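Local coordinates for kinesin-like protein KAR3 (Saccharomyces cerevisiae, PDB 1F9V) that probably hydrolyses ATP to move along microtubules as a kinesin-family motor, at residues 132-137 / 222-227; 85-90 / 239-244; 167-172 / 298-303. The protein carries 2 engineered substitutions. One frame throughout, in Å; residues are numbered along the deposited sequence.

Contact 1: 132-137 / 222-227; sequences KVNCEF and IIHLSG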
loop_
_atom_site.group_PDB
_atom_site.type_symbol
_atom_site.label_atom_id
_atom_site.label_comp_id
_atom_site.label_asym_id
_atom_site.label_seq_id
_atom_site.Cartn_x
_atom_site.Cartn_y
_atom_site.Cartn_z
ATOM N N LYS A 132 0.683 -22.636 7.021
ATOM C CA LYS A 132 0.368 -22.046 8.313
ATOM C C LYS A 132 0.443 -20.543 8.114
ATOM O O LYS A 132 1.319 -20.059 7.406
ATOM C CB LYS A 132 1.370 -22.481 9.384
ATOM C CG LYS A 132 1.073 -23.856 9.956
ATOM C CD LYS A 132 1.618 -24.943 9.042
ATOM C CE LYS A 132 3.081 -24.693 8.684
ATOM N NZ LYS A 132 3.501 -25.462 7.480
ATOM N N VAL A 133 -0.480 -19.820 8.735
ATOM C CA VAL A 133 -0.539 -18.375 8.598
ATOM C C VAL A 133 -0.476 -17.652 9.932
ATOM O O VAL A 133 -1.221 -17.971 10.856
ATOM C CB VAL A 133 -1.846 -17.954 7.888
ATOM C CG1 VAL A 133 -1.849 -16.449 7.636
ATOM C CG2 VAL A 133 -1.994 -18.723 6.583
ATOM N N ASN A 134 0.424 -16.685 10.040
ATOM C CA ASN A 134 0.520 -15.901 11.261
ATOM C C ASN A 134 0.688 -14.438 10.855
ATOM O O ASN A 134 1.197 -14.141 9.775
ATOM C CB ASN A 134 1.662 -16.407 12.163
ATOM C CG ASN A 134 3.035 -16.076 11.633
ATOM O OD1 ASN A 134 3.755 -15.257 12.216
ATOM N ND2 ASN A 134 3.422 -16.719 10.541
ATOM N N CYS A 135 0.236 -13.526 11.703
ATOM C CA CYS A 135 0.306 -12.113 11.362
ATOM C C CYS A 135 0.647 -11.186 12.512
ATOM O O CYS A 135 0.593 -11.566 13.683
ATOM C CB CYS A 135 -1.038 -11.675 10.768
ATOM S SG CYS A 135 -2.425 -11.689 11.958
ATOM N N GLU A 136 0.996 -9.957 12.150
ATOM C CA GLU A 136 1.297 -8.903 13.101
ATOM C C GLU A 136 0.610 -7.667 12.536
ATOM O O GLU A 136 0.410 -7.563 11.321
ATOM C CB GLU A 136 2.802 -8.639 13.193
ATOM C CG GLU A 136 3.625 -9.802 13.723
ATOM C CD GLU A 136 4.099 -10.715 12.614
ATOM O OE1 GLU A 136 4.599 -10.195 11.595
ATOM O OE2 GLU A 136 3.973 -11.950 12.751
ATOM N N PHE A 137 0.235 -6.750 13.416
ATOM C CA PHE A 137 -0.404 -5.502 13.009
ATOM C C PHE A 137 0.260 -4.411 13.830
ATOM O O PHE A 137 0.050 -4.306 15.047
ATOM C CB PHE A 137 -1.916 -5.544 13.282
ATOM C CG PHE A 137 -2.707 -4.500 12.530
ATOM C CD1 PHE A 137 -2.129 -3.752 11.506
ATOM C CD2 PHE A 137 -4.035 -4.265 12.857
ATOM C CE1 PHE A 137 -2.868 -2.783 10.819
ATOM C CE2 PHE A 137 -4.779 -3.301 12.180
ATOM C CZ PHE A 137 -4.190 -2.561 11.160
ATOM N N ILE A 222 1.070 -7.290 8.592
ATOM C CA ILE A 222 2.036 -8.252 8.080
ATOM C C ILE A 222 1.508 -9.670 8.178
ATOM O O ILE A 222 1.054 -10.099 9.237
ATOM C CB ILE A 222 3.379 -8.144 8.852
ATOM C CG1 ILE A 222 3.886 -6.697 8.806
ATOM C CG2 ILE A 222 4.405 -9.087 8.250
ATOM C CD1 ILE A 222 5.086 -6.413 9.703
ATOM N N ILE A 223 1.574 -10.386 7.063
ATOM C CA ILE A 223 1.102 -11.763 6.979
ATOM C C ILE A 223 2.230 -12.673 6.507
ATOM O O ILE A 223 2.899 -12.381 5.514
ATOM C CB ILE A 223 -0.055 -11.892 5.962
ATOM C CG1 ILE A 223 -1.265 -11.082 6.437
ATOM C CG2 ILE A 223 -0.407 -13.363 5.756
ATOM C CD1 ILE A 223 -2.196 -10.650 5.315
ATOM N N HIS A 224 2.440 -13.778 7.217
ATOM C CA HIS A 224 3.473 -14.735 6.834
ATOM C C HIS A 224 2.800 -16.036 6.406
ATOM O O HIS A 224 1.941 -16.562 7.116
ATOM C CB HIS A 224 4.422 -14.986 8.008
ATOM C CG HIS A 224 4.929 -13.731 8.647
ATOM N ND1 HIS A 224 5.911 -12.950 8.076
ATOM C CD2 HIS A 224 4.580 -13.114 9.800
ATOM C CE1 HIS A 224 6.147 -11.907 8.851
ATOM N NE2 HIS A 224 5.353 -11.982 9.902
ATOM N N LEU A 225 3.169 -16.535 5.232
ATOM C CA LEU A 225 2.604 -17.777 4.720
ATOM C C LEU A 225 3.696 -18.823 4.707
ATOM O O LEU A 225 4.608 -18.753 3.880
ATOM C CB LEU A 225 2.091 -17.606 3.289
ATOM C CG LEU A 225 1.022 -16.560 2.987
ATOM C CD1 LEU A 225 0.548 -16.760 1.553
ATOM C CD2 LEU A 225 -0.137 -16.685 3.964
ATOM N N SER A 226 3.598 -19.792 5.613
ATOM C CA SER A 226 4.588 -20.859 5.692
ATOM C C SER A 226 4.007 -22.189 5.216
ATOM O O SER A 226 3.146 -22.777 5.875
ATOM C CB SER A 226 5.105 -20.996 7.123
ATOM O OG SER A 226 6.196 -21.897 7.150
ATOM N N GLY A 227 4.486 -22.651 4.065
ATOM C CA GLY A 227 3.999 -23.897 3.508
ATOM C C GLY A 227 5.006 -25.032 3.504
ATOM O O GLY A 227 6.193 -24.839 3.229
#
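Glu136 and His224 meet side chain to side chain across two antiparallel strands, as diagonal neighbours on one face, Glu136 being paired with Ile222 and His224 with Asn134. His224 NE2 donates to Glu136 OE1 at 2.6 Å; the bond is fairly straight (154° at the hydrogen), lies near the imidazole plane and uses the syn lone pair of the oxygen. A bend at chi2 of Glu136 (90°) turns the carboxylate back over the neighbouring strand, where OE1 also lies 3.5 Å from Ile222 CG2. Further along the same face, Lys132 curls in a similar way. Its NZ reaches Ser226 O at 3.1 Å from above the carbonyl plane, while its own backbone N binds that oxygen at 2.7 Å from the opposite face, so one carbonyl carries two donors from a single residue.

Beneath these side chains, backbone pairs at Lys132-Ser226, Asn134-His224 and Glu136-Ile222 set the register. Between them fall the non-hydrogen-bonded pairs, of which Cys135-Ile223 brings Cys135 CB to 3.0 Å from Ile222 O, a tight spot. On the face of Val133, Cys135, Ile223 and Leu225, the two methyls of Val133 split their contacts: CG1 lies 3.9 Å from Ile223 CG2, and CG2 lies 3.8 Å from Leu225 CD2. Helix 109-124 covers Val133 with Phe118 and Ile121 and Leu225 with Ile117, and Ile195 of helix 192-199 touches Cys135.

Second-shell groups fix the polar pair from both ends. Ser183 OG hydrogen-bonds Glu136 OE2, and Thr239 OG1 on the next strand of the sheet hydrogen-bonds His224 ND1. With both ring nitrogens engaged, the imidazole has little freedom to turn. Such a short bond to a carboxylate would be expected to polarise the ring and to favour a proton on NE2.

Contact 2: 85-90 / 239-244; sequences NVCIFA and TLNLVD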
loop_
_atom_site.group_PDB
_atom_site.type_symbol
_atom_site.label_atom_id
_atom_site.label_comp_id
_atom_site.label_asym_id
_atom_site.label_seq_id
_atom_site.Cartn_x
_atom_site.Cartn_y
_atom_site.Cartn_z
ATOM N N ASN A 85 7.556 -12.277 -1.698
ATOM C CA ASN A 85 7.193 -11.324 -0.672
ATOM C C ASN A 85 6.368 -10.290 -1.429
ATOM O O ASN A 85 6.634 -10.021 -2.608
ATOM C CB ASN A 85 8.423 -10.654 -0.079
ATOM C CG ASN A 85 9.205 -11.581 0.824
ATOM O OD1 ASN A 85 8.653 -12.512 1.415
ATOM N ND2 ASN A 85 10.499 -11.330 0.934
ATOM N N VAL A 86 5.388 -9.712 -0.751
ATOM C CA VAL A 86 4.510 -8.745 -1.389
ATOM C C VAL A 86 4.315 -7.514 -0.526
ATOM O O VAL A 86 4.169 -7.618 0.689
ATOM C CB VAL A 86 3.119 -9.391 -1.661
ATOM C CG1 VAL A 86 2.090 -8.322 -2.033
ATOM C CG2 VAL A 86 3.241 -10.435 -2.744
ATOM N N CYS A 87 4.319 -6.346 -1.166
ATOM C CA CYS A 87 4.079 -5.086 -0.471
ATOM C C CYS A 87 2.988 -4.333 -1.223
ATOM O O CYS A 87 3.020 -4.250 -2.451
ATOM C CB CYS A 87 5.334 -4.200 -0.441
ATOM S SG CYS A 87 6.559 -4.618 0.819
ATOM N N ILE A 88 2.017 -3.810 -0.483
ATOM C CA ILE A 88 0.956 -3.004 -1.075
ATOM C C ILE A 88 0.886 -1.748 -0.223
ATOM O O ILE A 88 0.649 -1.823 0.985
ATOM C CB ILE A 88 -0.411 -3.719 -1.052
ATOM C CG1 ILE A 88 -0.351 -4.973 -1.932
ATOM C CG2 ILE A 88 -1.496 -2.755 -1.545
ATOM C CD1 ILE A 88 -1.654 -5.764 -2.002
ATOM N N PHE A 89 1.116 -0.594 -0.846
ATOM C CA PHE A 89 1.081 0.671 -0.119
ATOM C C PHE A 89 -0.083 1.553 -0.573
ATOM O O PHE A 89 -0.167 1.905 -1.751
ATOM C CB PHE A 89 2.375 1.474 -0.338
ATOM C CG PHE A 89 3.631 0.777 0.117
ATOM C CD1 PHE A 89 4.087 0.920 1.421
ATOM C CD2 PHE A 89 4.385 0.028 -0.781
ATOM C CE1 PHE A 89 5.288 0.327 1.828
ATOM C CE2 PHE A 89 5.586 -0.571 -0.388
ATOM C CZ PHE A 89 6.038 -0.419 0.920
ATOM N N ALA A 90 -0.973 1.907 0.346
ATOM C CA ALA A 90 -2.075 2.806 0.011
ATOM C C ALA A 90 -1.542 4.200 0.349
ATOM O O ALA A 90 -1.212 4.482 1.504
ATOM C CB ALA A 90 -3.304 2.489 0.839
ATOM N N THR A 239 6.043 -13.333 2.674
ATOM C CA THR A 239 5.456 -12.349 3.570
ATOM C C THR A 239 4.728 -11.245 2.797
ATOM O O THR A 239 5.223 -10.756 1.783
ATOM C CB THR A 239 6.546 -11.712 4.466
ATOM O OG1 THR A 239 7.126 -12.730 5.296
ATOM C CG2 THR A 239 5.962 -10.632 5.346
ATOM N N LEU A 240 3.543 -10.889 3.278
ATOM C CA LEU A 240 2.752 -9.824 2.677
ATOM C C LEU A 240 2.706 -8.675 3.660
ATOM O O LEU A 240 2.425 -8.869 4.845
ATOM C CB LEU A 240 1.327 -10.292 2.388
ATOM C CG LEU A 240 1.224 -11.452 1.406
ATOM C CD1 LEU A 240 0.898 -12.720 2.187
ATOM C CD2 LEU A 240 0.166 -11.151 0.341
ATOM N N ASN A 241 2.992 -7.475 3.166
ATOM C CA ASN A 241 2.966 -6.284 3.996
ATOM C C ASN A 241 1.949 -5.346 3.369
ATOM O O ASN A 241 2.195 -4.776 2.307
ATOM C CB ASN A 241 4.356 -5.648 4.034
ATOM C CG ASN A 241 5.433 -6.650 4.399
ATOM O OD1 ASN A 241 5.691 -6.886 5.581
ATOM N ND2 ASN A 241 6.049 -7.258 3.392
ATOM N N LEU A 242 0.802 -5.226 4.028
ATOM C CA LEU A 242 -0.306 -4.389 3.557
ATOM C C LEU A 242 -0.303 -3.096 4.369
ATOM O O LEU A 242 -0.681 -3.074 5.540
ATOM C CB LEU A 242 -1.618 -5.174 3.706
ATOM C CG LEU A 242 -1.497 -6.618 3.186
ATOM C CD1 LEU A 242 -2.821 -7.346 3.330
ATOM C CD2 LEU A 242 -1.051 -6.610 1.728
ATOM N N VAL A 243 0.108 -2.013 3.713
ATOM C CA VAL A 243 0.275 -0.717 4.358
ATOM C C VAL A 243 -0.719 0.385 4.025
ATOM O O VAL A 243 -0.988 0.664 2.858
ATOM C CB VAL A 243 1.700 -0.161 4.057
ATOM C CG1 VAL A 243 2.000 1.065 4.920
ATOM C CG2 VAL A 243 2.744 -1.253 4.278
ATOM N N ASP A 244 -1.221 1.022 5.078
ATOM C CA ASP A 244 -2.147 2.148 4.993
ATOM C C ASP A 244 -1.275 3.313 5.482
ATOM O O ASP A 244 -1.144 3.556 6.684
ATOM C CB ASP A 244 -3.329 1.891 5.930
ATOM C CG ASP A 244 -4.350 3.005 5.923
ATOM O OD1 ASP A 244 -4.136 4.033 5.244
ATOM O OD2 ASP A 244 -5.380 2.840 6.611
HETATM O O HOH W 1 9.463 -13.351 3.877
#
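Val86 to Ala90 and Leu240 to Asp244 run parallel in the central sheet of the P-loop NTPase fold, their axes 4.6 Å apart. Strand 86-91 leads into the nucleotide-binding loop, and strand 235-244 ends at Asp244, whose OD2 hydrogen-bonds Thr99 OG1; the nearest atom of its side chain lies about 4 Å from the bound magnesium ion, consistent with the aspartate that opens switch II in kinesins.

The interior is closely packed on both faces. Ile88 CD1 lies alongside Leu242 CD2 at 3.9 Å, with Met102 of helix 98-103 against Leu242. On the other face, Phe89 CD1 comes 3.7 Å from Val243 CB, and Leu302 of helix 297-306 lies against the ring. Asn241 ND2 adds a weak bond to Val86 O, which already accepts Asn241 N.

At Asn85 and Thr239, both partly exposed, water enters. With Asn85 CG beside its own backbone N (chi1 -73°), OD1 accepts Thr239 N at 3.0 Å and also a water, 2.7 Å from OD1, that reaches Thr239 OG1, the hydroxyl tied to His224. Asn85 ND2 hydrogen-bonds Tyr304 O. Replacing Asn85 with alanine removes OD1 and ND2 and is likely to leave Thr239 N and Tyr304 O without their mates and the water less firmly placed. By contrast, within the packed part Val243 N meets Ile88 O at 2.8 Å, with a C=O...N angle of 180°.

Contact 3: 167-172 / 298-303; sequences IRHDQE and LTYLLQ
The small antiparallel hairpin of strands 167-170 and 175-178, which probably corresponds to the loop L8 region of kinesins, rests on helix 297-306 through His169 and Ile167. The His169 imidazole turns its edge to one face of the Tyr300 ring: centroids lie 4.5 Å apart and the planes stand at 89°. Over one face of the imidazole lies the Gln303 amide, stacked with its plane nearly parallel (16° apart), placing OE1 3.3 Å above the ring plane near its centre. That amide gets there because Gln303 CG sits between its backbone N and carbonyl carbon (chi1 71°) and the rest of the chain is extended. Ile167 CG2 comes over the opposite face toward the rim, so the ring is clamped flat, and Thr176 OG1 hydrogen-bonds its ND1. Ile167 CD1 touches both Tyr300 CD2 (3.7 Å) and Leu301 CB (3.8 Å). At the edge of the Tyr300 ring, in its plane, a water bridges Ile167 O (2.9 Å) and Tyr300 OH.

Around this contact, Tyr304 of the same helix meets the His169 ring edge-to-face, Leu301 touches Ile178 on the second hairpin strand, and Thr299 packs against helix 258-281.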
loop_
_atom_site.group_PDB
_atom_site.type_symbol
_atom_site.label_atom_id
_atom_site.label_comp_id
_atom_site.label_asym_id
_atom_site.label_seq_id
_atom_site.Cartn_x
_atom_site.Cartn_y
_atom_site.Cartn_z
ATOM N N ILE A 167 14.170 -4.018 15.295
ATOM C CA ILE A 167 14.087 -4.707 14.024
ATOM C C ILE A 167 15.251 -5.695 13.932
ATOM O O ILE A 167 16.409 -5.326 14.141
ATOM C CB ILE A 167 14.172 -3.713 12.849
ATOM C CG1 ILE A 167 12.889 -2.880 12.785
ATOM C CG2 ILE A 167 14.386 -4.454 11.547
ATOM C CD1 ILE A 167 12.919 -1.778 11.721
ATOM N N ARG A 168 14.933 -6.949 13.621
ATOM C CA ARG A 168 15.937 -7.998 13.499
ATOM C C ARG A 168 15.938 -8.570 12.098
ATOM O O ARG A 168 15.063 -9.355 11.737
ATOM C CB ARG A 168 15.660 -9.132 14.490
ATOM C CG ARG A 168 15.744 -8.730 15.943
ATOM C CD ARG A 168 17.053 -9.179 16.573
ATOM N NE ARG A 168 17.004 -9.066 18.029
ATOM C CZ ARG A 168 17.295 -7.955 18.705
ATOM N NH1 ARG A 168 17.659 -6.861 18.054
ATOM N NH2 ARG A 168 17.202 -7.930 20.030
ATOM N N HIS A 169 16.915 -8.165 11.302
ATOM C CA HIS A 169 17.041 -8.666 9.948
ATOM C C HIS A 169 17.925 -9.910 9.974
ATOM O O HIS A 169 19.044 -9.873 10.495
ATOM C CB HIS A 169 17.695 -7.623 9.046
ATOM C CG HIS A 169 16.839 -6.432 8.765
ATOM N ND1 HIS A 169 15.550 -6.536 8.282
ATOM C CD2 HIS A 169 17.100 -5.107 8.858
ATOM C CE1 HIS A 169 15.056 -5.326 8.088
ATOM N NE2 HIS A 169 15.978 -4.441 8.430
ATOM N N ASP A 170 17.414 -11.007 9.426
ATOM C CA ASP A 170 18.157 -12.259 9.339
ATOM C C ASP A 170 18.684 -12.321 7.912
ATOM O O ASP A 170 17.983 -12.750 6.998
ATOM C CB ASP A 170 17.231 -13.449 9.607
ATOM C CG ASP A 170 17.985 -14.769 9.754
ATOM O OD1 ASP A 170 17.484 -15.653 10.480
ATOM O OD2 ASP A 170 19.067 -14.928 9.149
ATOM N N GLN A 171 19.921 -11.874 7.725
ATOM C CA GLN A 171 20.543 -11.850 6.408
ATOM C C GLN A 171 20.623 -13.239 5.779
ATOM O O GLN A 171 20.795 -13.373 4.569
ATOM C CB GLN A 171 21.949 -11.237 6.502
ATOM C CG GLN A 171 22.109 -10.191 7.613
ATOM C CD GLN A 171 22.623 -10.790 8.920
ATOM O OE1 GLN A 171 21.847 -11.281 9.746
ATOM N NE2 GLN A 171 23.941 -10.752 9.108
ATOM N N GLU A 172 20.488 -14.268 6.607
ATOM C CA GLU A 172 20.551 -15.644 6.135
ATOM C C GLU A 172 19.308 -16.015 5.339
ATOM O O GLU A 172 19.389 -16.333 4.152
ATOM C CB GLU A 172 20.711 -16.600 7.326
ATOM C CG GLU A 172 20.013 -17.948 7.164
ATOM C CD GLU A 172 20.980 -19.064 6.819
ATOM O OE1 GLU A 172 20.709 -19.819 5.859
ATOM O OE2 GLU A 172 22.014 -19.184 7.508
ATOM N N LEU A 298 10.059 2.713 8.038
ATOM C CA LEU A 298 9.252 1.874 7.157
ATOM C C LEU A 298 10.048 1.144 6.085
ATOM O O LEU A 298 9.866 -0.055 5.896
ATOM C CB LEU A 298 8.163 2.707 6.476
ATOM C CG LEU A 298 7.230 1.925 5.538
ATOM C CD1 LEU A 298 6.328 0.996 6.342
ATOM C CD2 LEU A 298 6.396 2.914 4.723
ATOM N N THR A 299 10.917 1.859 5.373
ATOM C CA THR A 299 11.699 1.227 4.320
ATOM C C THR A 299 12.740 0.272 4.897
ATOM O O THR A 299 13.049 -0.755 4.295
ATOM C CB THR A 299 12.401 2.273 3.398
ATOM O OG1 THR A 299 13.179 3.185 4.185
ATOM C CG2 THR A 299 11.359 3.062 2.600
ATOM N N TYR A 300 13.276 0.610 6.068
ATOM C CA TYR A 300 14.268 -0.254 6.698
ATOM C C TYR A 300 13.599 -1.557 7.130
ATOM O O TYR A 300 14.118 -2.647 6.896
ATOM C CB TYR A 300 14.884 0.450 7.901
ATOM C CG TYR A 300 15.964 -0.363 8.563
ATOM C CD1 TYR A 300 17.038 -0.864 7.829
ATOM C CD2 TYR A 300 15.896 -0.661 9.920
ATOM C CE1 TYR A 300 18.024 -1.659 8.440
ATOM C CE2 TYR A 300 16.867 -1.447 10.537
ATOM C CZ TYR A 300 17.922 -1.940 9.793
ATOM O OH TYR A 300 18.856 -2.746 10.403
ATOM N N LEU A 301 12.431 -1.438 7.747
ATOM C CA LEU A 301 11.695 -2.608 8.200
ATOM C C LEU A 301 11.341 -3.538 7.044
ATOM O O LEU A 301 11.440 -4.760 7.163
ATOM C CB LEU A 301 10.402 -2.177 8.896
ATOM C CG LEU A 301 9.389 -3.294 9.192
ATOM C CD1 LEU A 301 9.929 -4.180 10.300
ATOM C CD2 LEU A 301 8.050 -2.705 9.608
ATOM N N LEU A 302 10.947 -2.955 5.915
ATOM C CA LEU A 302 10.507 -3.734 4.759
ATOM C C LEU A 302 11.517 -4.046 3.667
ATOM O O LEU A 302 11.147 -4.586 2.628
ATOM C CB LEU A 302 9.304 -3.029 4.112
ATOM C CG LEU A 302 8.119 -2.749 5.035
ATOM C CD1 LEU A 302 7.059 -1.919 4.290
ATOM C CD2 LEU A 302 7.534 -4.080 5.514
ATOM N N GLN A 303 12.786 -3.731 3.885
ATOM C CA GLN A 303 13.798 -3.955 2.865
ATOM C C GLN A 303 13.812 -5.320 2.173
ATOM O O GLN A 303 13.984 -5.386 0.961
ATOM C CB GLN A 303 15.188 -3.641 3.428
ATOM C CG GLN A 303 15.702 -4.638 4.449
ATOM C CD GLN A 303 17.081 -4.262 4.962
ATOM O OE1 GLN A 303 17.793 -5.090 5.545
ATOM N NE2 GLN A 303 17.465 -3.009 4.749
HETATM O O HOH W 2 18.247 -3.456 12.919
#

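Contacts 1 and 2 lie in one mixed sheet, with centres 12 Å apart. Strands 218-228 and 235-244 follow each other in the chain and sit side by side, joined by the bond from Leu240 N to Ile223 O (2.8 Å). Contact 3 lies off this sheet, its centre about 14 Å from that of contact 2 and 16 Å from that of contact 1. It still reaches contact 2, because in helix 297-306 Leu302 packs against Asn241 and Leu298 against Phe89. Along the chain, contact 1 falls between the two segments of contact 2, whereas contact 3 interleaves with both. One helix thus connects the peripheral hairpin to the strands that end at the nucleotide site.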